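Local coordinates for protein dual oxidase maturation factor 1 (PDB 6WXU) that is probably required for the maturation of the dual oxidase DUOX1 and its transport from the endoplasmic reticulum to the plasma membrane, at residues 24-27 with 28-32; 16-19 with 20-24. All coordinates share one frame; numbering follows the deposited sequence.

Interaction 1: residues 24-27 with 28-32; sequences LAVI and ITIFL. With PLC (diundecyl phosphatidyl choline), chain O.
V26 and I30, one helical turn apart, point the same way and make a low ridge that faces a bound phosphatidylcholine. Their side chains lie alongside each other, V26 CG1 being 4.0 Å from I30 CD1. The bump on this ridge is CG2 of V26: it fills the fork of the lipid, close to the first carbons of both acyl tails, with C1' at 3.9 Å. Farther along, the I30 side chain reaches the second tail with its tip, CD1 lying 3.7 Å from C7B of the lipid. The other tail passes T29, its C7' lying 3.5 Å from T29 OG1. The same hydroxyl also leans back on the helix: a chi1 of 54° brings OG1 over the preceding turn, where it stands 2.8 Å from V26 O and 2.9 Å from A25 O. Its one proton can serve either carbonyl, so a polar group beside the hydrocarbon is looked after by the backbone. A25 O also accepts the N-H of T29, one of four successive i to i+4 bonds that join 24-27 to 28-31.

I27 and F31 form a second ridge, pointing together toward helix 50-72, where I27 touches A69 and F31 meets L61 and A65. The methyl CG2 of I27 packs against CD1 of the F31 ring at 3.9 Å, while I27 O lies at the ring edge, in its plane. L24 and I28 meet at a slant, CG to CD1. The arrangement is consistent with a transmembrane alpha-helix, with one side on a neighbouring helix and another lining a lipid site.

Interaction 2: residues 16-19 with 20-24; sequences PTFP and MDTTL. With PLC (diundecyl phosphatidyl choline), chain O; NAG (2-acetamido-2-deoxy-beta-D-glucopyranose), chain E.
The carbonyl oxygen of M20 lies at the edge of the F18 ring and in its plane, 3.1 Å from F18 CD2, so the ring's partly positive C-H rim faces the oxygen. The CG of F18 is anti to the backbone N (chi1 -158°), which carries the ring forward over the segment before the helix. Several neighbours meet it there. P19 lays CD over one face, 3.6 Å above the plane and offset toward the rim. M20 runs alongside, its CG 4.0 Å from F18 CE2, and T22 approaches obliquely with its methyl, CG2 being 3.9 Å from F18 CD2. The ring also makes edge-to-face stacks with aromatic side chains of another protein chain, so this segment forms part of a subunit interface.

D21 occupies the N-cap position of helix 22-41. With CG opposite the backbone N (chi1 -173°), its carboxylate reaches sugar and lipid, OD1 being 3.2 Å from O3 of an N-acetylglucosamine and near a choline methyl of the bound phosphatidylcholine. The carboxylate's negative charge probably favours the cationic trimethylammonium of the choline. T22 OG1 is placed to donate to O1P of the lipid phosphate, but it sits too close to the choline in the model, so that bond is uncertain. T23 sets its methyl CG2 against another choline methyl, C7. The backbone oxygen of F18 is hydrogen-bonded to O6 of a further glycan sugar. Altogether this is the start of a helix predicted to cross the membrane, entered from an irregular segment holding P16 and P19, where a lipid head group, attached glycan and a partner protein converge.

How the interactions relate
Interaction 2 comes first along the chain and runs directly into interaction 1, the two sharing L24, with their centres about 12 Å apart. Residues 16-21 lead into helix 22-41, and 24-32 form its early turns. A25 joins them: its CB is 4.1 Å from M20 SD and also touches the F18 ring, so the segment folds back onto the helix it precedes. Both contacts meet the same phosphatidylcholine, interaction 2 mainly through its head group and interaction 1 through its tails. That division fits the predicted change from extracellular to transmembrane at residue 25. The helix they share packs against helix 50-72, through T23 and L24 at its start and I27 and F31 farther along.

Interaction 1: residues 24-27 with 28-32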
ATOM      1  N   LEU B  24     -28.320  -2.209   5.786  1.00 63.44           N
ATOM      2  CA  LEU B  24     -29.629  -2.791   6.046  1.00 63.44           C
ATOM      3  C   LEU B  24     -30.498  -1.890   6.907  1.00 63.44           C
ATOM      4  O   LEU B  24     -31.706  -1.782   6.669  1.00 63.44           O
ATOM      5  CB  LEU B  24     -29.478  -4.151   6.728  1.00 63.44           C
ATOM      6  CG  LEU B  24     -30.763  -4.869   7.136  1.00 63.44           C
ATOM      7  CD1 LEU B  24     -31.580  -5.220   5.913  1.00 63.44           C
ATOM      8  CD2 LEU B  24     -30.447  -6.111   7.943  1.00 63.44           C
ATOM      9  N   ALA B  25     -29.902  -1.238   7.906  1.00 62.91           N
ATOM     10  CA  ALA B  25     -30.640  -0.264   8.696  1.00 62.91           C
ATOM     11  C   ALA B  25     -31.110   0.898   7.840  1.00 62.91           C
ATOM     12  O   ALA B  25     -32.192   1.444   8.079  1.00 62.91           O
ATOM     13  CB  ALA B  25     -29.775   0.240   9.847  1.00 62.91           C
ATOM     14  N   VAL B  26     -30.321   1.283   6.836  1.00 64.28           N
ATOM     15  CA  VAL B  26     -30.741   2.347   5.929  1.00 64.28           C
ATOM     16  C   VAL B  26     -32.026   1.958   5.211  1.00 64.28           C
ATOM     17  O   VAL B  26     -32.980   2.740   5.137  1.00 64.28           O
ATOM     18  CB  VAL B  26     -29.616   2.675   4.933  1.00 64.28           C
ATOM     19  CG1 VAL B  26     -30.126   3.597   3.854  1.00 64.28           C
ATOM     20  CG2 VAL B  26     -28.456   3.313   5.656  1.00 64.28           C
ATOM     21  N   ILE B  27     -32.074   0.735   4.683  1.00 63.90           N
ATOM     22  CA  ILE B  27     -33.252   0.276   3.954  1.00 63.90           C
ATOM     23  C   ILE B  27     -34.461   0.201   4.875  1.00 63.90           C
ATOM     24  O   ILE B  27     -35.564   0.637   4.517  1.00 63.90           O
ATOM     25  CB  ILE B  27     -32.960  -1.081   3.291  1.00 63.90           C
ATOM     26  CG1 ILE B  27     -31.871  -0.921   2.234  1.00 63.90           C
ATOM     27  CG2 ILE B  27     -34.216  -1.658   2.692  1.00 63.90           C
ATOM     28  CD1 ILE B  27     -31.392  -2.217   1.663  1.00 63.90           C
ATOM     29  N   ILE B  28     -34.274  -0.347   6.076  1.00 65.83           N
ATOM     30  CA  ILE B  28     -35.391  -0.479   7.004  1.00 65.83           C
ATOM     31  C   ILE B  28     -35.941   0.890   7.381  1.00 65.83           C
ATOM     32  O   ILE B  28     -37.160   1.094   7.419  1.00 65.83           O
ATOM     33  CB  ILE B  28     -34.965  -1.278   8.246  1.00 65.83           C
ATOM     34  CG1 ILE B  28     -34.571  -2.697   7.851  1.00 65.83           C
ATOM     35  CG2 ILE B  28     -36.087  -1.315   9.261  1.00 65.83           C
ATOM     36  CD1 ILE B  28     -34.144  -3.542   9.019  1.00 65.83           C
ATOM     37  N   THR B  29     -35.059   1.855   7.653  1.00 67.21           N
ATOM     38  CA  THR B  29     -35.529   3.181   8.041  1.00 67.21           C
ATOM     39  C   THR B  29     -36.223   3.886   6.884  1.00 67.21           C
ATOM     40  O   THR B  29     -37.234   4.566   7.087  1.00 67.21           O
ATOM     41  CB  THR B  29     -34.374   4.032   8.558  1.00 67.21           C
ATOM     42  OG1 THR B  29     -33.324   4.054   7.584  1.00 67.21           O
ATOM     43  CG2 THR B  29     -33.844   3.473   9.863  1.00 67.21           C
ATOM     44  N   ILE B  30     -35.700   3.736   5.665  1.00 67.92           N
ATOM     45  CA  ILE B  30     -36.318   4.384   4.510  1.00 67.92           C
ATOM     46  C   ILE B  30     -37.741   3.882   4.314  1.00 67.92           C
ATOM     47  O   ILE B  30     -38.684   4.668   4.155  1.00 67.92           O
ATOM     48  CB  ILE B  30     -35.469   4.157   3.249  1.00 67.92           C
ATOM     49  CG1 ILE B  30     -34.238   5.058   3.263  1.00 67.92           C
ATOM     50  CG2 ILE B  30     -36.296   4.402   2.009  1.00 67.92           C
ATOM     51  CD1 ILE B  30     -33.383   4.910   2.033  1.00 67.92           C
ATOM     52  N   PHE B  31     -37.922   2.562   4.329  1.00 68.61           N
ATOM     53  CA  PHE B  31     -39.256   2.040   4.065  1.00 68.61           C
ATOM     54  C   PHE B  31     -40.196   2.222   5.250  1.00 68.61           C
ATOM     55  O   PHE B  31     -41.406   2.370   5.048  1.00 68.61           O
ATOM     56  CB  PHE B  31     -39.165   0.582   3.632  1.00 68.61           C
ATOM     57  CG  PHE B  31     -38.707   0.420   2.210  1.00 68.61           C
ATOM     58  CD1 PHE B  31     -37.361   0.420   1.896  1.00 68.61           C
ATOM     59  CD2 PHE B  31     -39.625   0.308   1.183  1.00 68.61           C
ATOM     60  CE1 PHE B  31     -36.942   0.289   0.588  1.00 68.61           C
ATOM     61  CE2 PHE B  31     -39.209   0.177  -0.126  1.00 68.61           C
ATOM     62  CZ  PHE B  31     -37.868   0.168  -0.423  1.00 68.61           C
ATOM     63  N   LEU B  32     -39.678   2.266   6.477  1.00 71.94           N
ATOM     64  CA  LEU B  32     -40.536   2.631   7.601  1.00 71.94           C
ATOM     65  C   LEU B  32     -40.985   4.082   7.499  1.00 71.94           C
ATOM     66  O   LEU B  32     -42.124   4.411   7.851  1.00 71.94           O
ATOM     67  CB  LEU B  32     -39.816   2.388   8.923  1.00 71.94           C
ATOM     68  CG  LEU B  32     -39.825   0.948   9.424  1.00 71.94           C
ATOM     69  CD1 LEU B  32     -39.097   0.846  10.747  1.00 71.94           C
ATOM     70  CD2 LEU B  32     -41.249   0.453   9.561  1.00 71.94           C
TER
HETATM   71  C1  PLC O 414     -21.733   4.337   6.432  1.00 20.00           C
HETATM   72  C2  PLC O 414     -23.042   4.569   5.712  1.00 20.00           C
HETATM   73  C3  PLC O 414     -23.181   3.597   4.582  1.00 20.00           C
HETATM   74  C4  PLC O 414     -19.462   0.283   5.101  1.00 20.00           C
HETATM   75  C5  PLC O 414     -20.742  -0.312   4.498  1.00 20.00           C
HETATM   76  C6  PLC O 414     -21.430  -1.649   6.427  1.00 20.00           C
HETATM   77  C7  PLC O 414     -22.144  -2.270   4.321  1.00 20.00           C
HETATM   78  C8  PLC O 414     -19.834  -2.532   4.835  1.00 20.00           C
HETATM   79  C'  PLC O 414     -25.004   5.433   6.882  1.00 20.00           C
HETATM   80  C1' PLC O 414     -26.101   5.387   7.897  1.00 20.00           C
HETATM   81  C2' PLC O 414     -26.709   6.769   8.042  1.00 20.00           C
HETATM   82  C3' PLC O 414     -28.232   6.850   8.068  1.00 20.00           C
HETATM   83  C4' PLC O 414     -28.864   7.317   6.758  1.00 20.00           C
HETATM   84  C5' PLC O 414     -30.225   7.825   7.160  1.00 20.00           C
HETATM   85  C6' PLC O 414     -31.345   7.566   6.192  1.00 20.00           C
HETATM   86  C7' PLC O 414     -32.599   7.385   7.031  1.00 20.00           C
HETATM   87  C8' PLC O 414     -33.878   7.994   6.463  1.00 20.00           C
HETATM   88  C9' PLC O 414     -34.243   9.343   7.069  1.00 20.00           C
HETATM   89  CA' PLC O 414     -35.233   9.306   8.205  1.00 20.00           C
HETATM   90  CB' PLC O 414     -35.714  10.691   8.513  1.00 20.00           C
HETATM   91  CB  PLC O 414     -24.958   3.013   2.995  1.00 20.00           C
HETATM   92  C1B PLC O 414     -26.218   3.410   2.291  1.00 20.00           C
HETATM   93  C2B PLC O 414     -26.442   2.585   1.044  1.00 20.00           C
HETATM   94  C3B PLC O 414     -27.929   2.518   0.760  1.00 20.00           C
HETATM   95  C4B PLC O 414     -28.168   1.750  -0.514  1.00 20.00           C
HETATM   96  C5B PLC O 414     -29.339   2.350  -1.256  1.00 20.00           C
HETATM   97  C6B PLC O 414     -30.587   2.131  -0.440  1.00 20.00           C
HETATM   98  C7B PLC O 414     -31.601   3.225  -0.687  1.00 20.00           C
HETATM   99  C8B PLC O 414     -32.085   3.207  -2.118  1.00 20.00           C
HETATM  100  C9B PLC O 414     -33.534   3.678  -2.187  1.00 20.00           C
HETATM  101  CAA PLC O 414     -34.075   3.537  -3.590  1.00 20.00           C
HETATM  102  CBA PLC O 414     -32.948   3.620  -4.593  1.00 20.00           C
HETATM  103  O'  PLC O 414     -24.861   6.393   6.214  1.00 20.00           O
HETATM  104  OB  PLC O 414     -24.343   2.025   2.709  1.00 20.00           O
HETATM  105  O2  PLC O 414     -24.120   4.338   6.616  1.00 20.00           O
HETATM  106  O3  PLC O 414     -24.453   3.830   4.052  1.00 20.00           O
HETATM  107  O1P PLC O 414     -20.615   1.601   7.311  1.00 20.00           O
HETATM  108  O2P PLC O 414     -18.658   3.202   6.997  1.00 20.00           O
HETATM  109  O3P PLC O 414     -20.810   3.543   5.705  1.00 20.00           O
HETATM  110  O4P PLC O 414     -19.439   1.713   5.170  1.00 20.00           O
HETATM  111  N   PLC O 414     -21.009  -1.671   5.023  1.00 20.00           N
HETATM  112  P   PLC O 414     -19.849   2.533   6.466  1.00 20.00           P

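Interaction 2: residues 16-19 with 20-24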
ATOM      1  N   PRO B  16     -18.726   4.478  20.969  1.00 58.49           N
ATOM      2  CA  PRO B  16     -19.656   3.394  20.650  1.00 58.49           C
ATOM      3  C   PRO B  16     -19.409   2.804  19.267  1.00 58.49           C
ATOM      4  O   PRO B  16     -18.641   3.320  18.457  1.00 58.49           O
ATOM      5  CB  PRO B  16     -21.018   4.084  20.716  1.00 58.49           C
ATOM      6  CG  PRO B  16     -20.725   5.480  20.311  1.00 58.49           C
ATOM      7  CD  PRO B  16     -19.356   5.801  20.835  1.00 58.49           C
ATOM      8  N   THR B  17     -20.093   1.690  19.016  1.00 58.95           N
ATOM      9  CA  THR B  17     -20.095   1.022  17.725  1.00 58.95           C
ATOM     10  C   THR B  17     -21.533   0.783  17.296  1.00 58.95           C
ATOM     11  O   THR B  17     -22.415   0.565  18.129  1.00 58.95           O
ATOM     12  CB  THR B  17     -19.353  -0.312  17.770  1.00 58.95           C
ATOM     13  OG1 THR B  17     -19.925  -1.135  18.792  1.00 58.95           O
ATOM     14  CG2 THR B  17     -17.883  -0.097  18.067  1.00 58.95           C
ATOM     15  N   PHE B  18     -21.762   0.822  15.993  1.00 58.62           N
ATOM     16  CA  PHE B  18     -23.115   0.651  15.482  1.00 58.62           C
ATOM     17  C   PHE B  18     -23.555  -0.796  15.670  1.00 58.62           C
ATOM     18  O   PHE B  18     -22.788  -1.716  15.364  1.00 58.62           O
ATOM     19  CB  PHE B  18     -23.187   1.048  14.013  1.00 58.62           C
ATOM     20  CG  PHE B  18     -24.566   1.397  13.556  1.00 58.62           C
ATOM     21  CD1 PHE B  18     -25.166   2.567  13.968  1.00 58.62           C
ATOM     22  CD2 PHE B  18     -25.267   0.553  12.718  1.00 58.62           C
ATOM     23  CE1 PHE B  18     -26.435   2.889  13.556  1.00 58.62           C
ATOM     24  CE2 PHE B  18     -26.539   0.871  12.303  1.00 58.62           C
ATOM     25  CZ  PHE B  18     -27.123   2.041  12.722  1.00 58.62           C
ATOM     26  N   PRO B  19     -24.765  -1.040  16.174  1.00 60.83           N
ATOM     27  CA  PRO B  19     -25.145  -2.423  16.512  1.00 60.83           C
ATOM     28  C   PRO B  19     -25.215  -3.361  15.320  1.00 60.83           C
ATOM     29  O   PRO B  19     -24.633  -4.451  15.363  1.00 60.83           O
ATOM     30  CB  PRO B  19     -26.516  -2.247  17.180  1.00 60.83           C
ATOM     31  CG  PRO B  19     -26.537  -0.839  17.645  1.00 60.83           C
ATOM     32  CD  PRO B  19     -25.767  -0.066  16.629  1.00 60.83           C
ATOM     33  N   MET B  20     -25.914  -2.978  14.259  1.00 62.27           N
ATOM     34  CA  MET B  20     -26.191  -3.871  13.147  1.00 62.27           C
ATOM     35  C   MET B  20     -25.512  -3.380  11.873  1.00 62.27           C
ATOM     36  O   MET B  20     -24.743  -2.416  11.881  1.00 62.27           O
ATOM     37  CB  MET B  20     -27.699  -4.003  12.955  1.00 62.27           C
ATOM     38  CG  MET B  20     -28.387  -2.706  12.599  1.00 62.27           C
ATOM     39  SD  MET B  20     -30.160  -2.926  12.408  1.00 62.27           S
ATOM     40  CE  MET B  20     -30.199  -4.210  11.166  1.00 62.27           C
ATOM     41  N   ASP B  21     -25.793  -4.065  10.769  1.00 60.19           N
ATOM     42  CA  ASP B  21     -25.268  -3.655   9.476  1.00 60.19           C
ATOM     43  C   ASP B  21     -25.878  -2.324   9.059  1.00 60.19           C
ATOM     44  O   ASP B  21     -27.060  -2.066   9.293  1.00 60.19           O
ATOM     45  CB  ASP B  21     -25.564  -4.719   8.426  1.00 60.19           C
ATOM     46  CG  ASP B  21     -24.898  -4.427   7.105  1.00 60.19           C
ATOM     47  OD1 ASP B  21     -23.994  -3.570   7.073  1.00 60.19           O
ATOM     48  OD2 ASP B  21     -25.276  -5.054   6.096  1.00 60.19           O
ATOM     49  N   THR B  22     -25.064  -1.474   8.436  1.00 60.83           N
ATOM     50  CA  THR B  22     -25.530  -0.135   8.097  1.00 60.83           C
ATOM     51  C   THR B  22     -26.398  -0.142   6.845  1.00 60.83           C
ATOM     52  O   THR B  22     -27.473   0.467   6.826  1.00 60.83           O
ATOM     53  CB  THR B  22     -24.342   0.809   7.918  1.00 60.83           C
ATOM     54  OG1 THR B  22     -23.392   0.221   7.024  1.00 60.83           O
ATOM     55  CG2 THR B  22     -23.676   1.076   9.251  1.00 60.83           C
ATOM     56  N   THR B  23     -25.953  -0.825   5.792  1.00 62.01           N
ATOM     57  CA  THR B  23     -26.702  -0.847   4.541  1.00 62.01           C
ATOM     58  C   THR B  23     -28.016  -1.603   4.642  1.00 62.01           C
ATOM     59  O   THR B  23     -28.758  -1.639   3.660  1.00 62.01           O
ATOM     60  CB  THR B  23     -25.849  -1.445   3.422  1.00 62.01           C
ATOM     61  OG1 THR B  23     -26.609  -1.478   2.210  1.00 62.01           O
ATOM     62  CG2 THR B  23     -25.414  -2.850   3.773  1.00 62.01           C
ATOM     63  N   LEU B  24     -28.320  -2.209   5.786  1.00 63.44           N
ATOM     64  CA  LEU B  24     -29.629  -2.791   6.046  1.00 63.44           C
ATOM     65  C   LEU B  24     -30.498  -1.890   6.907  1.00 63.44           C
ATOM     66  O   LEU B  24     -31.706  -1.782   6.669  1.00 63.44           O
ATOM     67  CB  LEU B  24     -29.478  -4.151   6.728  1.00 63.44           C
ATOM     68  CG  LEU B  24     -30.763  -4.869   7.136  1.00 63.44           C
ATOM     69  CD1 LEU B  24     -31.580  -5.220   5.913  1.00 63.44           C
ATOM     70  CD2 LEU B  24     -30.447  -6.111   7.943  1.00 63.44           C
TER
HETATM   71  C1  PLC O 414     -21.733   4.337   6.432  1.00 20.00           C
HETATM   72  C2  PLC O 414     -23.042   4.569   5.712  1.00 20.00           C
HETATM   73  C3  PLC O 414     -23.181   3.597   4.582  1.00 20.00           C
HETATM   74  C4  PLC O 414     -19.462   0.283   5.101  1.00 20.00           C
HETATM   75  C5  PLC O 414     -20.742  -0.312   4.498  1.00 20.00           C
HETATM   76  C6  PLC O 414     -21.430  -1.649   6.427  1.00 20.00           C
HETATM   77  C7  PLC O 414     -22.144  -2.270   4.321  1.00 20.00           C
HETATM   78  C8  PLC O 414     -19.834  -2.532   4.835  1.00 20.00           C
HETATM   79  C'  PLC O 414     -25.004   5.433   6.882  1.00 20.00           C
HETATM   80  C1' PLC O 414     -26.101   5.387   7.897  1.00 20.00           C
HETATM   81  C2' PLC O 414     -26.709   6.769   8.042  1.00 20.00           C
HETATM   82  C3' PLC O 414     -28.232   6.850   8.068  1.00 20.00           C
HETATM   83  C4' PLC O 414     -28.864   7.317   6.758  1.00 20.00           C
HETATM   84  C5' PLC O 414     -30.225   7.825   7.160  1.00 20.00           C
HETATM   85  C6' PLC O 414     -31.345   7.566   6.192  1.00 20.00           C
HETATM   86  C7' PLC O 414     -32.599   7.385   7.031  1.00 20.00           C
HETATM   87  C8' PLC O 414     -33.878   7.994   6.463  1.00 20.00           C
HETATM   88  C9' PLC O 414     -34.243   9.343   7.069  1.00 20.00           C
HETATM   89  CA' PLC O 414     -35.233   9.306   8.205  1.00 20.00           C
HETATM   90  CB' PLC O 414     -35.714  10.691   8.513  1.00 20.00           C
HETATM   91  CB  PLC O 414     -24.958   3.013   2.995  1.00 20.00           C
HETATM   92  C1B PLC O 414     -26.218   3.410   2.291  1.00 20.00           C
HETATM   93  C2B PLC O 414     -26.442   2.585   1.044  1.00 20.00           C
HETATM   94  C3B PLC O 414     -27.929   2.518   0.760  1.00 20.00           C
HETATM   95  C4B PLC O 414     -28.168   1.750  -0.514  1.00 20.00           C
HETATM   96  C5B PLC O 414     -29.339   2.350  -1.256  1.00 20.00           C
HETATM   97  C6B PLC O 414     -30.587   2.131  -0.440  1.00 20.00           C
HETATM   98  C7B PLC O 414     -31.601   3.225  -0.687  1.00 20.00           C
HETATM   99  C8B PLC O 414     -32.085   3.207  -2.118  1.00 20.00           C
HETATM  100  C9B PLC O 414     -33.534   3.678  -2.187  1.00 20.00           C
HETATM  101  CAA PLC O 414     -34.075   3.537  -3.590  1.00 20.00           C
HETATM  102  CBA PLC O 414     -32.948   3.620  -4.593  1.00 20.00           C
HETATM  103  O'  PLC O 414     -24.861   6.393   6.214  1.00 20.00           O
HETATM  104  OB  PLC O 414     -24.343   2.025   2.709  1.00 20.00           O
HETATM  105  O2  PLC O 414     -24.120   4.338   6.616  1.00 20.00           O
HETATM  106  O3  PLC O 414     -24.453   3.830   4.052  1.00 20.00           O
HETATM  107  O1P PLC O 414     -20.615   1.601   7.311  1.00 20.00           O
HETATM  108  O2P PLC O 414     -18.658   3.202   6.997  1.00 20.00           O
HETATM  109  O3P PLC O 414     -20.810   3.543   5.705  1.00 20.00           O
HETATM  110  O4P PLC O 414     -19.439   1.713   5.170  1.00 20.00           O
HETATM  111  N   PLC O 414     -21.009  -1.671   5.023  1.00 20.00           N
HETATM  112  P   PLC O 414     -19.849   2.533   6.466  1.00 20.00           P
HETATM  113  C1  NAG E   1     -19.587  -7.953   7.140  1.00 47.26           C
HETATM  114  C2  NAG E   1     -20.760  -7.262   7.832  1.00 47.26           C
HETATM  115  C3  NAG E   1     -20.618  -5.743   7.747  1.00 47.26           C
HETATM  116  C4  NAG E   1     -19.245  -5.284   8.218  1.00 47.26           C
HETATM  117  C5  NAG E   1     -18.162  -6.061   7.482  1.00 47.26           C
HETATM  118  C6  NAG E   1     -16.770  -5.762   7.986  1.00 47.26           C
HETATM  119  C7  NAG E   1     -22.973  -8.329   7.913  1.00 47.26           C
HETATM  120  C8  NAG E   1     -24.200  -8.682   7.134  1.00 47.26           C
HETATM  121  N2  NAG E   1     -22.019  -7.682   7.239  1.00 47.26           N
HETATM  122  O3  NAG E   1     -21.621  -5.139   8.552  1.00 47.26           O
HETATM  123  O4  NAG E   1     -19.096  -3.900   7.920  1.00 47.26           O
HETATM  124  O5  NAG E   1     -18.369  -7.467   7.668  1.00 47.26           O
HETATM  125  O6  NAG E   1     -16.725  -5.766   9.406  1.00 47.26           O
HETATM  126  O7  NAG E   1     -22.851  -8.617   9.097  1.00 47.26           O